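Local structure of mandelate racemase/muconate lactonizing enzyme family protein (Azoarcus sp., 2QDE) at residues 155-161 against 335-339; 136-141 against 161-167; 7-13 against 33-39; 66-71 against 384-388. The protein belongs to the enolase superfamily of metal-dependent enzymes, joining a capping domain to a modified TIM barrel, which here holds a barium ion. All blocks are in the same frame, centred on the assembly; numbering follows the deposited sequence.

Contact 1 (155-161 against 335-339); sequences AVLREGF and CLNSR
Glu159, at the C-terminal end of helix 146-159, and Leu336, in an irregular loop, are the nearest backbone neighbours here, with their CA atoms 6.9 Å apart. The helix ends in a Schellman motif. Gly160 takes a positive phi, and the bonds back into the last turn include a weak one from Phe161 N to Val156 O. This turn leads from the first helix of the TIM-like barrel towards its second strand, 164-167.

Leu336 is the central side chain. Its two methyls reach the helix at different points. CD1 sits beside the backbone oxygen of Ala155, 3.8 Å from that O atom. CD2 meets Val156 CG2 at 4.0 Å, the two side chains crossing at about a right angle. The side chains of Glu159 and Leu336 run antiparallel to each other. Glu159 CG lies trans to the backbone N (chi1 -176°), which brings it to 3.7 Å from Leu336 CB. A kink at the second torsion then directs the carboxylate to Asn337. Asn337 ND2 gives a weak hydrogen bond to Glu159 OE2, 3.4 Å long but fairly straight at 165°. The amide and carboxylate planes are inclined by 61°.

Outside the pair, Leu139 of strand 135-140 packs on Val156, Phe161 and Leu336. Ser338 pairs with Phe352, which ties the loop to strand 351-353.

Phe161, just after the turn, meets Leu336 with its ring edge, not a face: Leu336 O lies in the ring plane, 3.3 Å from Phe161 CZ.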
loop_
_atom_site.group_PDB
_atom_site.type_symbol
_atom_site.label_atom_id
_atom_site.label_comp_id
_atom_site.label_asym_id
_atom_site.label_seq_id
_atom_site.Cartn_x
_atom_site.Cartn_y
_atom_site.Cartn_z
ATOM N N ALA A 155 12.340 20.136 43.160
ATOM C CA ALA A 155 11.248 20.566 44.035
ATOM C C ALA A 155 9.958 19.850 43.638
ATOM O O ALA A 155 9.209 19.375 44.491
ATOM C CB ALA A 155 11.054 22.077 43.931
ATOM N N VAL A 156 9.711 19.779 42.333
ATOM C CA VAL A 156 8.523 19.122 41.803
ATOM C C VAL A 156 8.510 17.642 42.173
ATOM O O VAL A 156 7.483 17.109 42.592
ATOM C CB VAL A 156 8.464 19.252 40.266
ATOM C CG1 VAL A 156 7.402 18.321 39.703
ATOM C CG2 VAL A 156 8.153 20.696 39.888
ATOM N N LEU A 157 9.653 16.980 42.017
ATOM C CA LEU A 157 9.750 15.567 42.352
ATOM C C LEU A 157 9.556 15.359 43.852
ATOM O O LEU A 157 8.906 14.399 44.270
ATOM C CB LEU A 157 11.103 15.004 41.899
ATOM C CG LEU A 157 11.253 14.883 40.375
ATOM C CD1 LEU A 157 12.691 14.569 40.010
ATOM C CD2 LEU A 157 10.307 13.807 39.856
ATOM N N ARG A 158 10.108 16.260 44.663
ATOM C CA ARG A 158 9.966 16.148 46.118
ATOM C C ARG A 158 8.505 16.244 46.552
ATOM O O ARG A 158 8.099 15.622 47.537
ATOM C CB ARG A 158 10.788 17.235 46.829
ATOM C CG ARG A 158 12.165 16.762 47.286
ATOM C CD ARG A 158 12.893 17.813 48.130
ATOM N NE ARG A 158 13.575 18.815 47.309
ATOM C CZ ARG A 158 13.206 20.091 47.218
ATOM N NH1 ARG A 158 12.153 20.532 47.901
ATOM N NH2 ARG A 158 13.890 20.924 46.441
ATOM N N GLU A 159 7.716 17.016 45.811
ATOM C CA GLU A 159 6.301 17.194 46.122
ATOM C C GLU A 159 5.493 15.930 45.825
ATOM O O GLU A 159 4.409 15.739 46.381
ATOM C CB GLU A 159 5.743 18.376 45.328
ATOM C CG GLU A 159 4.286 18.729 45.622
ATOM C CD GLU A 159 4.018 18.974 47.094
ATOM O OE1 GLU A 159 4.903 19.535 47.782
ATOM O OE2 GLU A 159 2.910 18.613 47.564
ATOM N N GLY A 160 6.018 15.074 44.946
ATOM C CA GLY A 160 5.323 13.835 44.625
ATOM C C GLY A 160 4.928 13.618 43.169
ATOM O O GLY A 160 4.402 12.560 42.810
ATOM N N PHE A 161 5.176 14.603 42.318
ATOM C CA PHE A 161 4.815 14.466 40.916
ATOM C C PHE A 161 5.512 13.289 40.233
ATOM O O PHE A 161 6.641 12.934 40.569
ATOM C CB PHE A 161 5.054 15.783 40.199
ATOM C CG PHE A 161 4.107 16.864 40.641
ATOM C CD1 PHE A 161 4.390 17.646 41.758
ATOM C CD2 PHE A 161 2.889 17.046 39.982
ATOM C CE1 PHE A 161 3.469 18.596 42.221
ATOM C CE2 PHE A 161 1.961 17.990 40.433
ATOM C CZ PHE A 161 2.256 18.769 41.559
ATOM N N CYS A 335 2.664 27.496 42.611
ATOM C CA CYS A 335 2.810 26.626 43.780
ATOM C C CYS A 335 2.746 25.172 43.317
ATOM O O CYS A 335 2.537 24.911 42.125
ATOM C CB CYS A 335 1.708 26.907 44.802
ATOM S SG CYS A 335 0.068 26.973 44.090
ATOM N N LEU A 336 2.915 24.230 44.243
ATOM C CA LEU A 336 2.912 22.813 43.877
ATOM C C LEU A 336 1.725 22.017 44.396
ATOM O O LEU A 336 1.563 20.846 44.058
ATOM C CB LEU A 336 4.220 22.159 44.333
ATOM C CG LEU A 336 5.470 22.754 43.678
ATOM C CD1 LEU A 336 6.716 22.191 44.324
ATOM C CD2 LEU A 336 5.449 22.460 42.180
ATOM N N ASN A 337 0.917 22.642 45.242
ATOM C CA ASN A 337 -0.288 22.010 45.764
ATOM C C ASN A 337 -1.334 23.105 45.929
ATOM O O ASN A 337 -0.998 24.296 45.935
ATOM C CB ASN A 337 -0.017 21.275 47.086
ATOM C CG ASN A 337 0.695 22.133 48.094
ATOM O OD1 ASN A 337 0.166 23.153 48.544
ATOM N ND2 ASN A 337 1.907 21.733 48.457
ATOM N N SER A 338 -2.596 22.711 46.040
ATOM C CA SER A 338 -3.696 23.668 46.143
ATOM C C SER A 338 -3.976 24.286 47.509
ATOM O O SER A 338 -4.781 25.217 47.605
ATOM C CB SER A 338 -4.980 23.025 45.624
ATOM O OG SER A 338 -5.283 21.855 46.364
ATOM N N ARG A 339 -3.356 23.779 48.571
ATOM C CA ARG A 339 -3.609 24.374 49.882
ATOM C C ARG A 339 -2.968 25.761 49.883
ATOM O O ARG A 339 -3.351 26.634 50.657
ATOM C CB ARG A 339 -3.040 23.510 51.019
ATOM C CG ARG A 339 -1.712 22.859 50.718
ATOM C CD ARG A 339 -1.021 22.350 51.983
ATOM N NE ARG A 339 -0.489 23.460 52.774
ATOM C CZ ARG A 339 0.380 23.325 53.775
ATOM N NH1 ARG A 339 0.825 22.121 54.121
ATOM N NH2 ARG A 339 0.812 24.403 54.428
#

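Contact 2 (136-141 against 161-167); sequences PLGLVL and FHFVKLK
Leu137 O accepts a nearly straight bond (174°) from His162 N at 2.7 Å, and the edge of the His162 ring lies beside the same oxygen. Pro136 CB rests over a face of that ring, 3.5 Å from His162 NE2. Further along, three bonds make a parallel ladder: Leu139 N to Phe163 O, Lys165 N to Leu139 O at 3.0 Å, and Leu141 N to Lys165 O at 2.9 Å. Water 1 extends it, donating to Leu141 O and accepting from Lys167 N.

Leu139 and Val164 point to one side of the sheet. There Leu139 CD1 meets Phe161 CE2 at 3.7 Å, and Leu141 CD1 touches Val164 CG1 and Leu166 CD2. Helix 146-159 packs on Leu141 and Phe161, completing a beta-alpha-beta crossover. Val140 and Lys165 share the other side. Val140 CG2 lies alongside the extended lysine chain, 3.5 Å from Lys165 CD.

Lys165 NZ forms a salt bridge with Glu221 and a hydrogen bond with Asp195, both ligands of the barium ion. The ladder and Val140 hold the start of this lysine in place, consistent with a tip that belongs to the second shell of the metal site.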
loop_
_atom_site.group_PDB
_atom_site.type_symbol
_atom_site.label_atom_id
_atom_site.label_comp_id
_atom_site.label_asym_id
_atom_site.label_seq_id
_atom_site.Cartn_x
_atom_site.Cartn_y
_atom_site.Cartn_z
ATOM N N PRO A 136 -2.882 10.719 39.234
ATOM C CA PRO A 136 -1.453 11.013 39.369
ATOM C C PRO A 136 -1.044 12.046 38.312
ATOM O O PRO A 136 -1.416 11.933 37.138
ATOM C CB PRO A 136 -0.799 9.647 39.155
ATOM C CG PRO A 136 -1.760 8.951 38.229
ATOM C CD PRO A 136 -3.101 9.324 38.814
ATOM N N LEU A 137 -0.273 13.046 38.734
ATOM C CA LEU A 137 0.148 14.114 37.841
ATOM C C LEU A 137 1.646 14.242 37.604
ATOM O O LEU A 137 2.471 13.785 38.395
ATOM C CB LEU A 137 -0.352 15.459 38.375
ATOM C CG LEU A 137 -1.853 15.672 38.565
ATOM C CD1 LEU A 137 -2.080 16.957 39.373
ATOM C CD2 LEU A 137 -2.543 15.750 37.206
ATOM N N GLY A 138 1.962 14.891 36.490
ATOM C CA GLY A 138 3.325 15.189 36.100
ATOM C C GLY A 138 3.265 16.695 35.912
ATOM O O GLY A 138 2.165 17.252 35.914
ATOM N N LEU A 139 4.396 17.372 35.737
ATOM C CA LEU A 139 4.347 18.827 35.589
ATOM C C LEU A 139 5.367 19.412 34.624
ATOM O O LEU A 139 6.489 18.910 34.515
ATOM C CB LEU A 139 4.539 19.477 36.960
ATOM C CG LEU A 139 3.632 20.644 37.336
ATOM C CD1 LEU A 139 2.193 20.150 37.478
ATOM C CD2 LEU A 139 4.124 21.253 38.650
ATOM N N VAL A 140 4.969 20.478 33.930
ATOM C CA VAL A 140 5.845 21.173 32.985
ATOM C C VAL A 140 6.607 22.244 33.766
ATOM O O VAL A 140 6.014 22.944 34.581
ATOM C CB VAL A 140 5.038 21.901 31.883
ATOM C CG1 VAL A 140 5.990 22.482 30.844
ATOM C CG2 VAL A 140 4.067 20.950 31.228
ATOM N N LEU A 141 7.902 22.394 33.510
ATOM C CA LEU A 141 8.687 23.391 34.235
ATOM C C LEU A 141 8.795 24.729 33.500
ATOM O O LEU A 141 8.650 24.799 32.277
ATOM C CB LEU A 141 10.093 22.851 34.522
ATOM C CG LEU A 141 10.180 21.480 35.200
ATOM C CD1 LEU A 141 11.642 21.163 35.495
ATOM C CD2 LEU A 141 9.368 21.467 36.487
ATOM N N PHE A 161 5.176 14.603 42.318
ATOM C CA PHE A 161 4.815 14.466 40.916
ATOM C C PHE A 161 5.512 13.289 40.233
ATOM O O PHE A 161 6.641 12.934 40.569
ATOM C CB PHE A 161 5.054 15.783 40.199
ATOM C CG PHE A 161 4.107 16.864 40.641
ATOM C CD1 PHE A 161 4.390 17.646 41.758
ATOM C CD2 PHE A 161 2.889 17.046 39.982
ATOM C CE1 PHE A 161 3.469 18.596 42.221
ATOM C CE2 PHE A 161 1.961 17.990 40.433
ATOM C CZ PHE A 161 2.256 18.769 41.559
ATOM N N HIS A 162 4.809 12.699 39.268
ATOM C CA HIS A 162 5.239 11.498 38.554
ATOM C C HIS A 162 6.118 11.630 37.320
ATOM O O HIS A 162 6.706 10.647 36.873
ATOM C CB HIS A 162 3.984 10.691 38.245
ATOM C CG HIS A 162 3.125 10.479 39.451
ATOM N ND1 HIS A 162 3.216 9.352 40.241
ATOM C CD2 HIS A 162 2.228 11.291 40.057
ATOM C CE1 HIS A 162 2.412 9.481 41.281
ATOM N NE2 HIS A 162 1.802 10.649 41.195
ATOM N N PHE A 163 6.189 12.820 36.743
ATOM C CA PHE A 163 7.074 13.027 35.610
ATOM C C PHE A 163 7.421 14.493 35.505
ATOM O O PHE A 163 6.814 15.327 36.176
ATOM C CB PHE A 163 6.473 12.480 34.297
ATOM C CG PHE A 163 5.233 13.185 33.826
ATOM C CD1 PHE A 163 5.304 14.449 33.250
ATOM C CD2 PHE A 163 3.996 12.546 33.894
ATOM C CE1 PHE A 163 4.159 15.063 32.739
ATOM C CE2 PHE A 163 2.850 13.148 33.386
ATOM C CZ PHE A 163 2.929 14.406 32.808
ATOM N N VAL A 164 8.416 14.802 34.685
ATOM C CA VAL A 164 8.855 16.173 34.498
ATOM C C VAL A 164 8.956 16.472 33.006
ATOM O O VAL A 164 9.689 15.802 32.284
ATOM C CB VAL A 164 10.231 16.394 35.165
ATOM C CG1 VAL A 164 10.784 17.757 34.789
ATOM C CG2 VAL A 164 10.095 16.272 36.680
ATOM N N LYS A 165 8.229 17.489 32.558
ATOM C CA LYS A 165 8.217 17.881 31.155
ATOM C C LYS A 165 8.893 19.243 30.954
ATOM O O LYS A 165 8.639 20.172 31.718
ATOM C CB LYS A 165 6.767 17.935 30.666
ATOM C CG LYS A 165 6.572 18.557 29.295
ATOM C CD LYS A 165 5.103 18.497 28.893
ATOM C CE LYS A 165 4.797 19.434 27.753
ATOM N NZ LYS A 165 3.389 19.304 27.314
ATOM N N LEU A 166 9.746 19.348 29.932
ATOM C CA LEU A 166 10.454 20.592 29.629
ATOM C C LEU A 166 10.030 21.147 28.270
ATOM O O LEU A 166 9.640 20.395 27.375
ATOM C CB LEU A 166 11.981 20.359 29.601
ATOM C CG LEU A 166 12.589 19.547 30.752
ATOM C CD1 LEU A 166 14.038 19.222 30.445
ATOM C CD2 LEU A 166 12.471 20.316 32.071
ATOM N N LYS A 167 10.083 22.464 28.117
ATOM C CA LYS A 167 9.757 23.075 26.831
ATOM C C LYS A 167 11.065 23.392 26.122
ATOM O O LYS A 167 11.931 24.066 26.687
ATOM C CB LYS A 167 8.939 24.349 27.039
ATOM C CG LYS A 167 7.596 24.073 27.679
ATOM C CD LYS A 167 6.668 25.274 27.679
ATOM C CE LYS A 167 5.305 24.877 28.231
ATOM N NZ LYS A 167 4.410 26.061 28.414
HETATM O O HOH W 1 10.304 24.105 30.426
#

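Contact 3 (7-13 against 33-39); sequences KVEVIPI and GVLLKLH
Lys7 O takes two donors from His39: the backbone N at 2.9 Å and, more weakly, the ring ND1 at 3.5 Å. The ring is turned so that this oxygen lies at its edge, while Lys7 CE extends over one face. The lysine chain runs along the histidine. Glu9 approaches another part of the ring edge. Its OE1 is 3.0 Å from His39 CE1, and the carboxylate and ring planes are nearly coplanar, 18° apart.

The other carboxylate oxygen works through water. Water 2 donates to Glu9 OE2 at 2.6 Å and accepts from Lys37 NZ at 2.8 Å, so it bridges two opposite charges that do not meet directly. Lys37 NZ also has a salt bridge to Glu371. On this same side Ile13 and Leu35 are apolar. Ile13 CG1 is staggered between N and C (chi1 57°), and its CD1 reaches Leu35 CG at 3.7 Å.

Val8, Val10, Pro12, Val34, Leu36 and Leu38 line the other face. Val10 CG1 and Val34 CG1 pack tightly at 3.5 Å. Leu36 CD1 touches both Val8 CG1 and Val10 CG2. Helices 62-78 and 101-119 cover this apolar side.

The backbones pair in antiparallel register from Lys7 with His39 to Ile13 with Gly33. Lys37 N to Glu9 O, at 2.8 Å, is one of the central rungs. These are the two inner strands of a four-stranded antiparallel sheet, which with the helices packed on it is characteristic of the N-terminal capping domain of the enolase superfamily.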
loop_
_atom_site.group_PDB
_atom_site.type_symbol
_atom_site.label_atom_id
_atom_site.label_comp_id
_atom_site.label_asym_id
_atom_site.label_seq_id
_atom_site.Cartn_x
_atom_site.Cartn_y
_atom_site.Cartn_z
ATOM N N LYS A 7 -30.700 32.331 28.829
ATOM C CA LYS A 7 -29.725 33.405 28.774
ATOM C C LYS A 7 -28.310 32.863 28.627
ATOM O O LYS A 7 -27.907 31.942 29.333
ATOM C CB LYS A 7 -29.857 34.248 30.046
ATOM C CG LYS A 7 -29.014 35.505 30.126
ATOM C CD LYS A 7 -29.407 36.271 31.398
ATOM C CE LYS A 7 -28.283 37.159 31.906
ATOM N NZ LYS A 7 -28.603 37.743 33.252
ATOM N N VAL A 8 -27.560 33.438 27.692
ATOM C CA VAL A 8 -26.189 33.020 27.467
ATOM C C VAL A 8 -25.284 34.210 27.755
ATOM O O VAL A 8 -25.412 35.270 27.132
ATOM C CB VAL A 8 -25.998 32.528 26.014
ATOM C CG1 VAL A 8 -24.560 32.111 25.784
ATOM C CG2 VAL A 8 -26.936 31.364 25.746
ATOM N N GLU A 9 -24.373 34.034 28.707
ATOM C CA GLU A 9 -23.462 35.098 29.111
ATOM C C GLU A 9 -21.982 34.726 29.019
ATOM O O GLU A 9 -21.549 33.722 29.584
ATOM C CB GLU A 9 -23.802 35.530 30.545
ATOM C CG GLU A 9 -22.732 36.357 31.236
ATOM C CD GLU A 9 -23.123 36.735 32.651
ATOM O OE1 GLU A 9 -23.987 36.042 33.233
ATOM O OE2 GLU A 9 -22.562 37.715 33.189
ATOM N N VAL A 10 -21.213 35.558 28.315
ATOM C CA VAL A 10 -19.779 35.342 28.142
ATOM C C VAL A 10 -18.993 36.497 28.751
ATOM O O VAL A 10 -19.144 37.642 28.335
ATOM C CB VAL A 10 -19.405 35.216 26.652
ATOM C CG1 VAL A 10 -17.908 34.995 26.513
ATOM C CG2 VAL A 10 -20.170 34.062 26.025
ATOM N N ILE A 11 -18.156 36.178 29.734
ATOM C CA ILE A 11 -17.351 37.163 30.449
ATOM C C ILE A 11 -15.867 37.069 30.112
ATOM O O ILE A 11 -15.228 36.042 30.361
ATOM C CB ILE A 11 -17.480 36.964 31.977
ATOM C CG1 ILE A 11 -18.953 36.865 32.369
ATOM C CG2 ILE A 11 -16.783 38.098 32.713
ATOM C CD1 ILE A 11 -19.166 36.398 33.781
ATOM N N PRO A 12 -15.289 38.148 29.555
ATOM C CA PRO A 12 -13.864 38.138 29.209
ATOM C C PRO A 12 -13.013 38.482 30.435
ATOM O O PRO A 12 -13.176 39.548 31.032
ATOM C CB PRO A 12 -13.774 39.208 28.130
ATOM C CG PRO A 12 -14.767 40.231 28.623
ATOM C CD PRO A 12 -15.944 39.383 29.078
ATOM N N ILE A 13 -12.118 37.578 30.820
ATOM C CA ILE A 13 -11.261 37.826 31.971
ATOM C C ILE A 13 -9.770 37.750 31.654
ATOM O O ILE A 13 -9.341 37.104 30.690
ATOM C CB ILE A 13 -11.554 36.839 33.138
ATOM C CG1 ILE A 13 -11.391 35.397 32.665
ATOM C CG2 ILE A 13 -12.963 37.066 33.682
ATOM C CD1 ILE A 13 -11.366 34.378 33.816
ATOM N N GLY A 33 -8.689 34.914 28.884
ATOM C CA GLY A 33 -9.630 33.857 28.584
ATOM C C GLY A 33 -11.068 34.307 28.647
ATOM O O GLY A 33 -11.363 35.498 28.611
ATOM N N VAL A 34 -11.975 33.348 28.763
ATOM C CA VAL A 34 -13.384 33.661 28.810
ATOM C C VAL A 34 -14.135 32.727 29.750
ATOM O O VAL A 34 -13.772 31.561 29.890
ATOM C CB VAL A 34 -13.971 33.567 27.376
ATOM C CG1 VAL A 34 -15.303 32.860 27.381
ATOM C CG2 VAL A 34 -14.103 34.956 26.783
ATOM N N LEU A 35 -15.163 33.258 30.407
ATOM C CA LEU A 35 -16.008 32.464 31.290
ATOM C C LEU A 35 -17.382 32.444 30.641
ATOM O O LEU A 35 -17.812 33.437 30.047
ATOM C CB LEU A 35 -16.121 33.079 32.686
ATOM C CG LEU A 35 -14.887 33.185 33.584
ATOM C CD1 LEU A 35 -15.352 33.566 34.986
ATOM C CD2 LEU A 35 -14.118 31.864 33.630
ATOM N N LEU A 36 -18.069 31.315 30.752
ATOM C CA LEU A 36 -19.390 31.163 30.168
ATOM C C LEU A 36 -20.429 30.823 31.223
ATOM O O LEU A 36 -20.171 30.050 32.145
ATOM C CB LEU A 36 -19.375 30.046 29.119
ATOM C CG LEU A 36 -20.721 29.600 28.529
ATOM C CD1 LEU A 36 -21.347 30.734 27.725
ATOM C CD2 LEU A 36 -20.507 28.380 27.646
ATOM N N LYS A 37 -21.608 31.409 31.079
ATOM C CA LYS A 37 -22.706 31.120 31.983
ATOM C C LYS A 37 -23.940 30.835 31.155
ATOM O O LYS A 37 -24.358 31.666 30.347
ATOM C CB LYS A 37 -22.987 32.295 32.927
ATOM C CG LYS A 37 -21.976 32.452 34.043
ATOM C CD LYS A 37 -22.378 33.578 34.992
ATOM C CE LYS A 37 -21.317 33.809 36.067
ATOM N NZ LYS A 37 -21.667 34.973 36.948
ATOM N N LEU A 38 -24.506 29.648 31.343
ATOM C CA LEU A 38 -25.721 29.255 30.648
ATOM C C LEU A 38 -26.833 29.263 31.690
ATOM O O LEU A 38 -26.952 28.338 32.498
ATOM C CB LEU A 38 -25.578 27.859 30.040
ATOM C CG LEU A 38 -24.484 27.650 28.987
ATOM C CD1 LEU A 38 -24.630 26.249 28.397
ATOM C CD2 LEU A 38 -24.594 28.703 27.888
ATOM N N HIS A 39 -27.631 30.327 31.680
ATOM C CA HIS A 39 -28.730 30.474 32.627
ATOM C C HIS A 39 -29.972 29.694 32.226
ATOM O O HIS A 39 -30.430 29.799 31.093
ATOM C CB HIS A 39 -29.117 31.946 32.762
ATOM C CG HIS A 39 -28.009 32.824 33.250
ATOM N ND1 HIS A 39 -27.004 33.286 32.427
ATOM C CD2 HIS A 39 -27.742 33.317 34.483
ATOM C CE1 HIS A 39 -26.165 34.025 33.132
ATOM N NE2 HIS A 39 -26.591 34.059 34.382
HETATM O O HOH W 2 -22.053 37.442 35.694
#

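Contact 4 (66-71 against 384-388); sequences TSMICD and ARVVT
Arg385 meets Thr66, Cys70 and Asp71 on helix 62-78 with one long extended side chain. Strand 385-387 runs roughly along the helix, at 21° to it, with the axes 9.0 Å apart. Arg385 CG lies opposite the backbone N (chi1 -176°), and the chain stays stretched to NE, carrying the guanidinium across the helix surface. Thr66 CG2 flanks its stem, 4.1 Å from Arg385 CD. Cys70 CB then sits over one face of the guanidinium, towards its rim, at 3.6 Å from Arg385 NE.

At the tip, Arg385 grips Asp71 end-on with two nitrogens. NH1 bonds to OD2 of Asp71 at 3.0 Å. NH2 bonds to OD1 of Asp71, but the modelled 2.5 Å is unusually short and doubtful. The two flat groups are 63° apart, so both nitrogens come from above the carboxylate plane. Ser67 OG, one turn earlier, also donates to Asp71 OD2 at 2.8 Å, on the anti lone pair of that oxygen.

Val386 turns its side chain away from the helix and packs on Lys7. Val387 turns back. Its CG2 meets Cys70 CB at 3.6 Å, so Cys70 CB touches both the guanidinium face and the valine.

The strand is the edge of the N-terminal domain sheet, bonded to strand 5-15, so the chain end returns to the capping domain, as in other enolase superfamily members. The bonds from Arg385 NH1 and Ser67 OG would probably favour the ionised form of Asp71 and limit rotation of its carboxylate, though Asp63 of the second subunit packs nearby.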
loop_
_atom_site.group_PDB
_atom_site.type_symbol
_atom_site.label_atom_id
_atom_site.label_comp_id
_atom_site.label_asym_id
_atom_site.label_seq_id
_atom_site.Cartn_x
_atom_site.Cartn_y
_atom_site.Cartn_z
ATOM N N THR A 66 -16.280 34.612 22.101
ATOM C CA THR A 66 -17.436 35.410 22.463
ATOM C C THR A 66 -18.404 35.567 21.304
ATOM O O THR A 66 -19.614 35.418 21.474
ATOM C CB THR A 66 -17.014 36.802 22.979
ATOM O OG1 THR A 66 -16.254 36.651 24.186
ATOM C CG2 THR A 66 -18.247 37.661 23.264
ATOM N N SER A 67 -17.881 35.852 20.118
ATOM C CA SER A 67 -18.747 36.029 18.967
ATOM C C SER A 67 -19.399 34.724 18.523
ATOM O O SER A 67 -20.610 34.675 18.303
ATOM C CB SER A 67 -17.974 36.634 17.800
ATOM O OG SER A 67 -18.845 36.845 16.707
ATOM N N MET A 68 -18.614 33.659 18.396
ATOM C CA MET A 68 -19.206 32.406 17.952
ATOM C C MET A 68 -20.289 31.935 18.915
ATOM O O MET A 68 -21.349 31.491 18.487
ATOM C CB MET A 68 -18.145 31.316 17.781
ATOM C CG MET A 68 -18.671 30.082 17.039
ATOM S SD MET A 68 -19.402 30.478 15.426
ATOM C CE MET A 68 -18.010 31.057 14.564
ATOM N N ILE A 69 -20.037 32.045 20.213
ATOM C CA ILE A 69 -21.025 31.614 21.195
ATOM C C ILE A 69 -22.256 32.526 21.216
ATOM O O ILE A 69 -23.388 32.050 21.196
ATOM C CB ILE A 69 -20.421 31.567 22.620
ATOM C CG1 ILE A 69 -19.381 30.447 22.713
ATOM C CG2 ILE A 69 -21.522 31.342 23.653
ATOM C CD1 ILE A 69 -18.772 30.288 24.091
ATOM N N CYS A 70 -22.031 33.833 21.246
ATOM C CA CYS A 70 -23.136 34.783 21.304
ATOM C C CYS A 70 -23.876 35.066 20.004
ATOM O O CYS A 70 -25.108 35.133 19.996
ATOM C CB CYS A 70 -22.645 36.090 21.917
ATOM S SG CYS A 70 -22.179 35.894 23.650
ATOM N N ASP A 71 -23.144 35.216 18.908
ATOM C CA ASP A 71 -23.765 35.513 17.620
ATOM C C ASP A 71 -24.282 34.301 16.861
ATOM O O ASP A 71 -25.092 34.445 15.945
ATOM C CB ASP A 71 -22.785 36.273 16.717
ATOM C CG ASP A 71 -22.481 37.670 17.226
ATOM O OD1 ASP A 71 -23.441 38.418 17.502
ATOM O OD2 ASP A 71 -21.291 38.025 17.339
ATOM N N ALA A 384 -18.673 42.069 29.602
ATOM C CA ALA A 384 -19.340 40.792 29.435
ATOM C C ALA A 384 -20.429 40.979 28.395
ATOM O O ALA A 384 -20.972 42.073 28.249
ATOM C CB ALA A 384 -19.957 40.345 30.755
ATOM N N ARG A 385 -20.745 39.916 27.664
ATOM C CA ARG A 385 -21.791 39.996 26.665
ATOM C C ARG A 385 -22.933 39.062 27.046
ATOM O O ARG A 385 -22.699 37.931 27.480
ATOM C CB ARG A 385 -21.252 39.633 25.287
ATOM C CG ARG A 385 -22.300 39.797 24.231
ATOM C CD ARG A 385 -21.739 39.683 22.840
ATOM N NE ARG A 385 -22.821 39.734 21.864
ATOM C CZ ARG A 385 -22.656 39.530 20.568
ATOM N NH1 ARG A 385 -21.444 39.258 20.102
ATOM N NH2 ARG A 385 -23.693 39.604 19.744
ATOM N N VAL A 386 -24.166 39.536 26.883
ATOM C CA VAL A 386 -25.344 38.748 27.239
ATOM C C VAL A 386 -26.349 38.660 26.094
ATOM O O VAL A 386 -26.616 39.646 25.405
ATOM C CB VAL A 386 -26.047 39.347 28.487
ATOM C CG1 VAL A 386 -27.262 38.516 28.865
ATOM C CG2 VAL A 386 -25.073 39.403 29.653
ATOM N N VAL A 387 -26.893 37.464 25.895
ATOM C CA VAL A 387 -27.866 37.211 24.847
ATOM C C VAL A 387 -29.060 36.507 25.469
ATOM O O VAL A 387 -28.897 35.528 26.196
ATOM C CB VAL A 387 -27.303 36.284 23.742
ATOM C CG1 VAL A 387 -28.257 36.261 22.554
ATOM C CG2 VAL A 387 -25.922 36.746 23.308
ATOM N N THR A 388 -30.257 37.014 25.189
ATOM C CA THR A 388 -31.485 36.419 25.702
ATOM C C THR A 388 -32.388 36.104 24.518
ATOM O O THR A 388 -33.355 35.338 24.708
ATOM C CB THR A 388 -32.245 37.371 26.663
ATOM O OG1 THR A 388 -32.464 38.623 26.007
ATOM C CG2 THR A 388 -31.442 37.617 27.934
#

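Contacts 1 and 2 belong to the barrel, contacts 3 and 4 to the capping domain. Contacts 1 and 2 lie 10 Å apart between centres and share Phe161; Val156 CG2 packs on Leu141 CD2 at 3.7 Å, so helix and strands form one core. Contacts 3 and 4 are closer, 8 Å between centres, and share a sheet. There Arg385 N lies 2.9 Å from Val10 O, a probable hydrogen bond. The two pairs are well apart: contacts 2 and 3 have centres 31 Å apart and nearest atoms about 16 Å apart. Of the four, contact 2 leads to the metal, with the Lys165 side chain about 5 Å from the barium ion.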